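Local structure of CCHC-type domain-containing protein (Trypanosoma brucei brucei, 7C45) at residues A[54-62]-A[70-78]; A[104-112]-A[226-237]. The protein probably acts as a 3'-5' RNA exonuclease of the RNase D type that trims guide RNA, and binds RNA, calcium and zinc. One frame throughout, in Å; residues are numbered along the deposited sequence.

Contact 1: A[54-62]-A[70-78]; sequences LGRISLVQA and VFLFDVLTL. With nucleotides of chain B.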
loop_
_atom_site.group_PDB
_atom_site.type_symbol
_atom_site.label_atom_id
_atom_site.label_comp_id
_atom_site.label_asym_id
_atom_site.label_seq_id
_atom_site.Cartn_x
_atom_site.Cartn_y
_atom_site.Cartn_z
ATOM N N LEU A 54 4.604 -11.309 -10.146
ATOM C CA LEU A 54 3.930 -10.428 -11.088
ATOM C C LEU A 54 4.337 -10.803 -12.505
ATOM O O LEU A 54 5.464 -11.230 -12.747
ATOM C CB LEU A 54 4.291 -8.966 -10.842
ATOM C CG LEU A 54 3.762 -8.325 -9.550
ATOM C CD1 LEU A 54 4.012 -6.855 -9.614
ATOM C CD2 LEU A 54 2.290 -8.596 -9.321
ATOM N N GLY A 55 3.413 -10.626 -13.440
ATOM C CA GLY A 55 3.747 -10.726 -14.847
ATOM C C GLY A 55 4.609 -9.552 -15.318
ATOM O O GLY A 55 5.145 -8.773 -14.535
ATOM N N ARG A 56 4.750 -9.458 -16.636
ATOM C CA ARG A 56 5.613 -8.438 -17.229
ATOM C C ARG A 56 5.171 -7.055 -16.772
ATOM O O ARG A 56 3.992 -6.730 -16.832
ATOM C CB ARG A 56 5.536 -8.531 -18.746
ATOM C CG ARG A 56 6.465 -7.601 -19.480
ATOM C CD ARG A 56 6.353 -7.921 -20.969
ATOM N NE ARG A 56 7.162 -7.060 -21.809
ATOM C CZ ARG A 56 7.285 -7.222 -23.115
ATOM N NH1 ARG A 56 6.655 -8.230 -23.723
ATOM N NH2 ARG A 56 8.045 -6.390 -23.812
ATOM N N ILE A 57 6.111 -6.255 -16.273
ATOM C CA ILE A 57 5.748 -4.920 -15.807
ATOM C C ILE A 57 5.182 -4.108 -16.961
ATOM O O ILE A 57 5.770 -4.046 -18.044
ATOM C CB ILE A 57 6.956 -4.208 -15.193
ATOM C CG1 ILE A 57 7.311 -4.828 -13.839
ATOM C CG2 ILE A 57 6.648 -2.739 -15.045
ATOM C CD1 ILE A 57 8.595 -4.311 -13.270
ATOM N N SER A 58 4.026 -3.486 -16.729
ATOM C CA SER A 58 3.402 -2.608 -17.711
ATOM C C SER A 58 3.579 -1.144 -17.318
ATOM O O SER A 58 4.141 -0.348 -18.074
ATOM C CB SER A 58 1.919 -2.952 -17.849
ATOM O OG SER A 58 1.272 -2.107 -18.779
ATOM N N LEU A 59 3.110 -0.794 -16.128
ATOM C CA LEU A 59 3.215 0.546 -15.561
ATOM C C LEU A 59 3.947 0.500 -14.225
ATOM O O LEU A 59 3.801 -0.457 -13.466
ATOM C CB LEU A 59 1.822 1.156 -15.335
ATOM C CG LEU A 59 0.905 1.316 -16.547
ATOM C CD1 LEU A 59 -0.482 1.826 -16.136
ATOM C CD2 LEU A 59 1.569 2.244 -17.604
ATOM N N VAL A 60 4.752 1.527 -13.947
ATOM C CA VAL A 60 5.167 1.859 -12.588
ATOM C C VAL A 60 4.586 3.230 -12.275
ATOM O O VAL A 60 4.722 4.151 -13.082
ATOM C CB VAL A 60 6.695 1.859 -12.427
ATOM C CG1 VAL A 60 7.086 2.371 -11.026
ATOM C CG2 VAL A 60 7.252 0.463 -12.707
ATOM N N GLN A 61 3.869 3.340 -11.158
ATOM C CA GLN A 61 3.168 4.573 -10.815
ATOM C C GLN A 61 3.857 5.249 -9.637
ATOM O O GLN A 61 4.357 4.578 -8.741
ATOM C CB GLN A 61 1.702 4.290 -10.495
ATOM C CG GLN A 61 1.005 3.537 -11.630
ATOM C CD GLN A 61 1.000 2.042 -11.410
ATOM O OE1 GLN A 61 1.937 1.335 -11.789
ATOM N NE2 GLN A 61 -0.045 1.552 -10.778
ATOM N N ALA A 62 3.925 6.584 -9.667
ATOM C CA ALA A 62 4.639 7.311 -8.625
ATOM C C ALA A 62 3.900 8.594 -8.286
ATOM O O ALA A 62 3.423 9.306 -9.173
ATOM C CB ALA A 62 6.065 7.664 -9.031
ATOM N N VAL A 70 0.319 12.446 -10.522
ATOM C CA VAL A 70 0.634 11.018 -10.492
ATOM C C VAL A 70 1.341 10.678 -11.799
ATOM O O VAL A 70 0.770 10.867 -12.878
ATOM C CB VAL A 70 -0.633 10.164 -10.317
ATOM C CG1 VAL A 70 -0.311 8.665 -10.450
ATOM C CG2 VAL A 70 -1.299 10.486 -8.987
ATOM N N PHE A 71 2.587 10.235 -11.713
ATOM C CA PHE A 71 3.295 9.830 -12.928
ATOM C C PHE A 71 2.936 8.385 -13.224
ATOM O O PHE A 71 3.035 7.537 -12.339
ATOM C CB PHE A 71 4.805 9.967 -12.769
ATOM C CG PHE A 71 5.299 11.400 -12.659
ATOM C CD1 PHE A 71 5.094 12.296 -13.689
ATOM C CD2 PHE A 71 6.026 11.809 -11.534
ATOM C CE1 PHE A 71 5.572 13.592 -13.600
ATOM C CE2 PHE A 71 6.503 13.104 -11.424
ATOM C CZ PHE A 71 6.289 13.994 -12.458
ATOM N N LEU A 72 2.517 8.103 -14.453
ATOM C CA LEU A 72 2.292 6.729 -14.887
ATOM C C LEU A 72 3.421 6.386 -15.849
ATOM O O LEU A 72 3.390 6.780 -17.016
ATOM C CB LEU A 72 0.932 6.555 -15.545
ATOM C CG LEU A 72 -0.264 6.980 -14.694
ATOM C CD1 LEU A 72 -1.519 6.885 -15.521
ATOM C CD2 LEU A 72 -0.353 6.084 -13.457
ATOM N N PHE A 73 4.418 5.671 -15.358
ATOM C CA PHE A 73 5.562 5.336 -16.190
ATOM C C PHE A 73 5.181 4.165 -17.077
ATOM O O PHE A 73 4.909 3.074 -16.579
ATOM C CB PHE A 73 6.774 4.984 -15.342
ATOM C CG PHE A 73 7.368 6.156 -14.627
ATOM C CD1 PHE A 73 8.203 7.032 -15.300
ATOM C CD2 PHE A 73 7.097 6.382 -13.289
ATOM C CE1 PHE A 73 8.760 8.113 -14.654
ATOM C CE2 PHE A 73 7.668 7.462 -12.623
ATOM C CZ PHE A 73 8.506 8.320 -13.308
ATOM N N ASP A 74 5.157 4.392 -18.391
ATOM C CA ASP A 74 4.838 3.319 -19.329
ATOM C C ASP A 74 6.134 2.559 -19.612
ATOM O O ASP A 74 6.849 2.805 -20.588
ATOM C CB ASP A 74 4.196 3.881 -20.590
ATOM C CG ASP A 74 3.738 2.794 -21.542
ATOM O OD1 ASP A 74 4.124 1.635 -21.351
ATOM O OD2 ASP A 74 3.008 3.106 -22.497
ATOM N N VAL A 75 6.454 1.627 -18.707
ATOM C CA VAL A 75 7.678 0.839 -18.848
ATOM C C VAL A 75 7.615 -0.038 -20.103
ATOM O O VAL A 75 8.629 -0.249 -20.774
ATOM C CB VAL A 75 7.905 0.021 -17.550
ATOM C CG1 VAL A 75 9.111 -0.922 -17.677
ATOM C CG2 VAL A 75 8.110 0.952 -16.373
ATOM N N LEU A 76 6.438 -0.557 -20.446
ATOM C CA LEU A 76 6.319 -1.386 -21.651
ATOM C C LEU A 76 6.742 -0.600 -22.885
ATOM O O LEU A 76 7.512 -1.093 -23.717
ATOM C CB LEU A 76 4.886 -1.898 -21.804
ATOM C CG LEU A 76 4.562 -2.832 -22.963
ATOM C CD1 LEU A 76 5.319 -4.139 -22.785
ATOM C CD2 LEU A 76 3.045 -3.035 -23.102
ATOM N N THR A 77 6.325 0.670 -22.963
ATOM C CA THR A 77 6.665 1.469 -24.135
ATOM C C THR A 77 8.099 1.995 -24.054
ATOM O O THR A 77 8.845 1.908 -25.023
ATOM C CB THR A 77 5.665 2.616 -24.284
ATOM O OG1 THR A 77 4.356 2.084 -24.542
ATOM C CG2 THR A 77 6.076 3.508 -25.437
ATOM N N LEU A 78 8.500 2.541 -22.899
ATOM C CA LEU A 78 9.854 3.068 -22.738
ATOM C C LEU A 78 10.922 1.990 -22.917
ATOM O O LEU A 78 12.023 2.277 -23.403
ATOM C CB LEU A 78 10.001 3.687 -21.351
ATOM C CG LEU A 78 9.181 4.944 -21.070
ATOM C CD1 LEU A 78 9.245 5.262 -19.575
ATOM C CD2 LEU A 78 9.707 6.119 -21.898
ATOM P P U B 10 -2.347 -4.029 -6.888
ATOM O OP1 U B 10 -1.930 -2.679 -7.312
ATOM O OP2 U B 10 -3.751 -4.289 -6.452
ATOM O "O5'" U B 10 -2.006 -5.070 -8.052
ATOM C "C5'" U B 10 -0.823 -4.916 -8.819
ATOM C "C4'" U B 10 -0.672 -6.018 -9.834
ATOM O "O4'" U B 10 -0.870 -7.287 -9.182
ATOM C "C3'" U B 10 -1.685 -6.028 -10.966
ATOM O "O3'" U B 10 -1.339 -5.145 -12.008
ATOM C "C2'" U B 10 -1.677 -7.481 -11.408
ATOM O "O2'" U B 10 -0.553 -7.720 -12.244
ATOM C "C1'" U B 10 -1.459 -8.201 -10.079
ATOM N N1 U B 10 -2.719 -8.688 -9.487
ATOM C C2 U B 10 -3.195 -9.875 -9.997
ATOM O O2 U B 10 -2.616 -10.470 -10.894
ATOM N N3 U B 10 -4.362 -10.312 -9.421
ATOM C C4 U B 10 -5.063 -9.691 -8.407
ATOM O O4 U B 10 -6.096 -10.211 -7.998
ATOM C C5 U B 10 -4.494 -8.469 -7.924
ATOM C C6 U B 10 -3.360 -8.018 -8.468
#

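Contact 2: A[104-112]-A[226-237]; sequences RRDVEALSC and YAVGKPVITEAD. With nucleotides of chain B.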
loop_
_atom_site.group_PDB
_atom_site.type_symbol
_atom_site.label_atom_id
_atom_site.label_comp_id
_atom_site.label_asym_id
_atom_site.label_seq_id
_atom_site.Cartn_x
_atom_site.Cartn_y
_atom_site.Cartn_z
ATOM N N ARG A 104 5.729 -6.641 -1.502
ATOM C CA ARG A 104 6.429 -7.910 -1.702
ATOM C C ARG A 104 6.569 -8.252 -3.178
ATOM O O ARG A 104 7.678 -8.453 -3.686
ATOM C CB ARG A 104 5.696 -9.025 -0.960
ATOM C CG ARG A 104 5.867 -8.935 0.556
ATOM C CD ARG A 104 4.960 -9.964 1.255
ATOM N NE ARG A 104 3.588 -9.737 0.882
ATOM C CZ ARG A 104 2.587 -10.552 1.191
ATOM N NH1 ARG A 104 2.813 -11.640 1.929
ATOM N NH2 ARG A 104 1.366 -10.260 0.763
ATOM N N ARG A 105 5.441 -8.383 -3.861
ATOM C CA ARG A 105 5.463 -8.682 -5.294
ATOM C C ARG A 105 6.126 -7.559 -6.092
ATOM O O ARG A 105 6.820 -7.820 -7.085
ATOM C CB ARG A 105 4.035 -8.907 -5.798
ATOM C CG ARG A 105 3.678 -10.309 -6.159
ATOM C CD ARG A 105 3.919 -11.229 -5.011
ATOM N NE ARG A 105 5.119 -12.046 -5.191
ATOM C CZ ARG A 105 5.547 -12.883 -4.261
ATOM N NH1 ARG A 105 6.644 -13.609 -4.444
ATOM N NH2 ARG A 105 4.854 -12.996 -3.132
ATOM N N ASP A 106 5.904 -6.307 -5.691
ATOM C CA ASP A 106 6.491 -5.170 -6.402
ATOM C C ASP A 106 8.003 -5.234 -6.377
ATOM O O ASP A 106 8.666 -5.065 -7.409
ATOM C CB ASP A 106 6.038 -3.853 -5.771
ATOM C CG ASP A 106 4.579 -3.553 -6.032
ATOM O OD1 ASP A 106 3.966 -4.255 -6.852
ATOM O OD2 ASP A 106 4.073 -2.590 -5.429
ATOM N N VAL A 107 8.561 -5.474 -5.190
ATOM C CA VAL A 107 10.001 -5.483 -5.016
ATOM C C VAL A 107 10.609 -6.676 -5.739
ATOM O O VAL A 107 11.682 -6.570 -6.360
ATOM C CB VAL A 107 10.298 -5.471 -3.505
ATOM C CG1 VAL A 107 11.596 -6.134 -3.175
ATOM C CG2 VAL A 107 10.204 -4.030 -2.996
ATOM N N GLU A 108 9.900 -7.814 -5.724
ATOM C CA GLU A 108 10.336 -8.961 -6.495
ATOM C C GLU A 108 10.404 -8.621 -7.973
ATOM O O GLU A 108 11.363 -8.989 -8.644
ATOM C CB GLU A 108 9.392 -10.137 -6.277
ATOM C CG GLU A 108 9.759 -11.364 -7.091
ATOM C CD GLU A 108 8.790 -12.482 -6.842
ATOM O OE1 GLU A 108 7.581 -12.220 -6.920
ATOM O OE2 GLU A 108 9.231 -13.607 -6.535
ATOM N N ALA A 109 9.400 -7.902 -8.482
ATOM C CA ALA A 109 9.392 -7.541 -9.901
ATOM C C ALA A 109 10.449 -6.498 -10.210
ATOM O O ALA A 109 11.080 -6.549 -11.275
ATOM C CB ALA A 109 8.010 -7.045 -10.327
ATOM N N LEU A 110 10.648 -5.531 -9.310
ATOM C CA LEU A 110 11.709 -4.553 -9.531
ATOM C C LEU A 110 13.061 -5.245 -9.635
ATOM O O LEU A 110 13.874 -4.901 -10.492
ATOM C CB LEU A 110 11.732 -3.508 -8.413
ATOM C CG LEU A 110 10.542 -2.547 -8.405
ATOM C CD1 LEU A 110 10.640 -1.602 -7.207
ATOM C CD2 LEU A 110 10.467 -1.751 -9.702
ATOM N N SER A 111 13.312 -6.233 -8.775
ATOM C CA SER A 111 14.619 -6.881 -8.765
ATOM C C SER A 111 14.771 -7.831 -9.950
ATOM O O SER A 111 15.773 -7.779 -10.666
ATOM C CB SER A 111 14.831 -7.623 -7.442
ATOM O OG SER A 111 16.071 -8.323 -7.453
ATOM N N CYS A 112 13.780 -8.690 -10.172
ATOM C CA CYS A 112 13.853 -9.689 -11.237
ATOM C C CYS A 112 13.841 -9.052 -12.611
ATOM O O CYS A 112 14.634 -9.425 -13.484
ATOM C CB CYS A 112 12.679 -10.647 -11.145
ATOM S SG CYS A 112 12.820 -11.809 -9.817
ATOM N N TYR A 226 12.616 -10.292 -0.681
ATOM C CA TYR A 226 11.925 -10.366 -1.965
ATOM C C TYR A 226 12.723 -9.787 -3.121
ATOM O O TYR A 226 12.390 -10.061 -4.273
ATOM C CB TYR A 226 10.546 -9.673 -1.856
ATOM C CG TYR A 226 9.557 -10.583 -1.183
ATOM C CD1 TYR A 226 9.438 -10.590 0.198
ATOM C CD2 TYR A 226 8.818 -11.510 -1.916
ATOM C CE1 TYR A 226 8.557 -11.467 0.840
ATOM C CE2 TYR A 226 7.934 -12.397 -1.288
ATOM C CZ TYR A 226 7.812 -12.379 0.094
ATOM O OH TYR A 226 6.947 -13.258 0.727
ATOM N N ALA A 227 13.774 -9.024 -2.849
ATOM C CA ALA A 227 14.603 -8.419 -3.892
ATOM C C ALA A 227 15.928 -9.175 -3.961
ATOM O O ALA A 227 16.956 -8.694 -3.493
ATOM C CB ALA A 227 14.825 -6.938 -3.621
ATOM N N VAL A 228 15.896 -10.349 -4.591
ATOM C CA VAL A 228 17.040 -11.258 -4.650
ATOM C C VAL A 228 17.437 -11.597 -6.080
ATOM O O VAL A 228 18.169 -12.568 -6.297
ATOM C CB VAL A 228 16.785 -12.555 -3.860
ATOM C CG1 VAL A 228 16.623 -12.268 -2.363
ATOM C CG2 VAL A 228 15.568 -13.299 -4.424
ATOM N N GLY A 229 16.948 -10.853 -7.061
ATOM C CA GLY A 229 17.412 -11.051 -8.418
ATOM C C GLY A 229 16.859 -12.251 -9.146
ATOM O O GLY A 229 17.314 -12.540 -10.255
ATOM N N LYS A 230 15.882 -12.940 -8.569
ATOM C CA LYS A 230 15.274 -14.147 -9.090
ATOM C C LYS A 230 13.960 -14.342 -8.365
ATOM O O LYS A 230 13.762 -13.760 -7.296
ATOM C CB LYS A 230 16.172 -15.383 -8.882
ATOM C CG LYS A 230 16.429 -15.626 -7.396
ATOM C CD LYS A 230 17.170 -16.934 -7.134
ATOM C CE LYS A 230 17.843 -16.901 -5.772
ATOM N NZ LYS A 230 18.452 -18.209 -5.446
ATOM N N PRO A 231 13.033 -15.099 -8.912
ATOM C CA PRO A 231 11.782 -15.306 -8.182
ATOM C C PRO A 231 12.039 -15.909 -6.802
ATOM O O PRO A 231 12.981 -16.673 -6.597
ATOM C CB PRO A 231 10.981 -16.236 -9.093
ATOM C CG PRO A 231 11.534 -15.908 -10.481
ATOM C CD PRO A 231 12.994 -15.740 -10.238
ATOM N N VAL A 232 11.250 -15.454 -5.838
ATOM C CA VAL A 232 11.356 -15.941 -4.471
ATOM C C VAL A 232 10.907 -17.388 -4.423
ATOM O O VAL A 232 9.842 -17.733 -4.950
ATOM C CB VAL A 232 10.518 -15.068 -3.531
ATOM C CG1 VAL A 232 10.426 -15.691 -2.183
ATOM C CG2 VAL A 232 11.152 -13.690 -3.424
ATOM N N ILE A 233 11.701 -18.227 -3.753
ATOM C CA ILE A 233 11.366 -19.639 -3.606
ATOM C C ILE A 233 10.360 -19.826 -2.483
ATOM O O ILE A 233 9.251 -20.324 -2.689
ATOM C CB ILE A 233 12.646 -20.460 -3.356
ATOM C CG1 ILE A 233 13.542 -20.454 -4.592
ATOM C CG2 ILE A 233 12.314 -21.903 -2.959
ATOM C CD1 ILE A 233 12.944 -21.188 -5.761
ATOM N N THR A 234 10.728 -19.394 -1.284
ATOM C CA THR A 234 9.959 -19.615 -0.069
ATOM C C THR A 234 9.446 -18.268 0.402
ATOM O O THR A 234 10.236 -17.347 0.599
ATOM C CB THR A 234 10.843 -20.254 0.998
ATOM O OG1 THR A 234 11.260 -21.533 0.539
ATOM C CG2 THR A 234 10.116 -20.395 2.324
ATOM N N GLU A 235 8.135 -18.147 0.554
ATOM C CA GLU A 235 7.555 -16.889 1.003
ATOM C C GLU A 235 7.949 -16.569 2.444
ATOM O O GLU A 235 8.189 -17.456 3.259
ATOM C CB GLU A 235 6.039 -16.954 0.892
ATOM C CG GLU A 235 5.545 -17.003 -0.539
ATOM C CD GLU A 235 5.879 -15.731 -1.308
ATOM O OE1 GLU A 235 5.416 -14.651 -0.898
ATOM O OE2 GLU A 235 6.565 -15.815 -2.340
ATOM N N ALA A 236 7.977 -15.274 2.766
ATOM C CA ALA A 236 8.316 -14.875 4.128
ATOM C C ALA A 236 7.131 -15.017 5.065
ATOM O O ALA A 236 7.317 -15.148 6.278
ATOM C CB ALA A 236 8.811 -13.426 4.150
ATOM N N ASP A 237 5.922 -14.973 4.523
ATOM C CA ASP A 237 4.701 -15.066 5.301
ATOM C C ASP A 237 4.042 -16.416 5.055
ATOM O O ASP A 237 4.072 -16.932 3.937
ATOM C CB ASP A 237 3.756 -13.920 4.934
ATOM C CG ASP A 237 4.398 -12.548 5.157
ATOM O OD1 ASP A 237 5.076 -12.350 6.196
ATOM O OD2 ASP A 237 4.216 -11.688 4.283
ATOM P P U B 8 -7.695 -9.910 0.856
ATOM O OP1 U B 8 -7.824 -11.313 0.405
ATOM O OP2 U B 8 -8.248 -9.551 2.186
ATOM O "O5'" U B 8 -6.161 -9.547 0.723
ATOM C "C5'" U B 8 -5.547 -8.630 1.605
ATOM C "C4'" U B 8 -4.119 -8.403 1.209
ATOM O "O4'" U B 8 -3.398 -9.657 1.247
ATOM C "C3'" U B 8 -3.878 -7.882 -0.197
ATOM O "O3'" U B 8 -4.062 -6.484 -0.275
ATOM C "C2'" U B 8 -2.447 -8.321 -0.467
ATOM O "O2'" U B 8 -1.522 -7.465 0.201
ATOM C "C1'" U B 8 -2.419 -9.677 0.240
ATOM N N1 U B 8 -2.745 -10.811 -0.658
ATOM C C2 U B 8 -1.738 -11.300 -1.448
ATOM O O2 U B 8 -0.632 -10.799 -1.466
ATOM N N3 U B 8 -2.098 -12.373 -2.237
ATOM C C4 U B 8 -3.346 -12.977 -2.244
ATOM O O4 U B 8 -3.557 -13.943 -2.983
ATOM C C5 U B 8 -4.320 -12.415 -1.364
ATOM C C6 U B 8 -3.989 -11.369 -0.606
ATOM P P U B 9 -4.530 -5.799 -1.651
ATOM O OP1 U B 9 -4.679 -4.353 -1.351
ATOM O OP2 U B 9 -5.689 -6.580 -2.140
ATOM O "O5'" U B 9 -3.309 -6.077 -2.630
ATOM C "C5'" U B 9 -2.187 -5.204 -2.702
ATOM C "C4'" U B 9 -1.099 -5.690 -3.644
ATOM O "O4'" U B 9 -0.722 -7.057 -3.363
ATOM C "C3'" U B 9 -1.405 -5.702 -5.132
ATOM O "O3'" U B 9 -1.336 -4.422 -5.713
ATOM C "C2'" U B 9 -0.370 -6.676 -5.679
ATOM O "O2'" U B 9 0.911 -6.070 -5.807
ATOM C "C1'" U B 9 -0.303 -7.697 -4.549
ATOM N N1 U B 9 -1.187 -8.848 -4.800
ATOM C C2 U B 9 -0.776 -9.803 -5.731
ATOM O O2 U B 9 0.267 -9.748 -6.351
ATOM N N3 U B 9 -1.640 -10.847 -5.924
ATOM C C4 U B 9 -2.855 -11.033 -5.297
ATOM O O4 U B 9 -3.522 -12.026 -5.581
ATOM C C5 U B 9 -3.210 -10.006 -4.358
ATOM C C6 U B 9 -2.387 -8.970 -4.144
#

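Contact 1: A[54-62]-A[70-78]
V60 and F73 face each other as an antiparallel hydrogen-bonded pair. V60 N gives to F73 O at 3.1 Å. F73 N returns a bond to V60 O at 2.8 Å. A62 and F71 repeat the exchange, with A62 N to F71 O at 3.0 Å and F71 N to A62 O at 2.8 Å. The F73 ring turns its edge to the strand, CE2 against A62 CB at 3.9 Å. Between these pairs, Q61 CG meets L72 CD2 at 3.4 Å. The Q61 chain bends at chi2 (95°), which carries the amide toward E43 OE2 and A188 O, both bonded by NE2. S58 and L59, both facing E43, form a classic beta bulge. S58 O takes a weak bond from L76 N at 3.3 Å; S58 OG is held by W175 O and R178. D74 is the N-cap of helix 75-78: OD1 accepts from T77 N at 2.9 Å, while OD2 accepts from T77 OG1 and forms a salt bridge with R178. Backbone groups of V60, A62, F71 and F73 thus pair across this hairpin of the exonuclease fold. S58, L59 and Q61 bond to strand 37-44, and the Q61 amide reaches the calcium-binding residue E43 as a second-shell partner.

Contact 2: A[104-112]-A[226-237]
The Y226 ring, a knob in the hole formed by R104, R105, V107 and E108, carries the R104 chain on one face, with R104 CB 3.9 Å from the ring centroid and 3° off the normal, a CH-pi contact. R105 NH1 and E235 OE1 lie at the ring's edge. The R105 guanidinium stands nearly upright to this ring, the planes 87° apart. It holds E235 end-on: NH2 gives to OE1 at 2.8 Å, and NH1 to OE2 at 3.0 Å. Its side edge, NE with NH1, grips E108 OE1. Bends at chi2 and chi3 fold R105 back into this salt-bridge network with both acids. Y226 OH gives to E235 OE1 at 2.6 Å, on the opposite carboxylate face from R105 NH2, and accepts from A236 N. E108 takes V232 N on OE2 at 2.8 Å. S111 OG accepts from G229 N at 2.7 Å. R104 NH1 forms a salt bridge, its hydrogen bond weak, with D237 OD2; R104 NH2 comes 3.0 Å from O2 of U8 of chain B. D237 also binds R141 and Y222. The contact fastens the end of helix 212-226 and the loop after it along helix 104-114. I42 of strand 37-44 packs on D106 and L110.

Overall arrangement
Contact 1 is largely buried, in the sheet of the exonuclease fold and at the start of helix 75-78. Contact 2 is only partly buried and joins a helix to a helix end and the loop after it, 114 residues further along the chain. Backbone pairing and apolar packing dominate in the first, charged side chains in the second. They hold different elements, yet strand 37-44 borders both. Their centres are about 18 Å apart, and they touch where L54 packs on R105 and D106, with I57 against A109. Both reach the RNA of chain B: L54 of contact 1 meets the sugar of U10, and contact 2 borders U8 and U9. D106 also binds manganese in another structure of this protein.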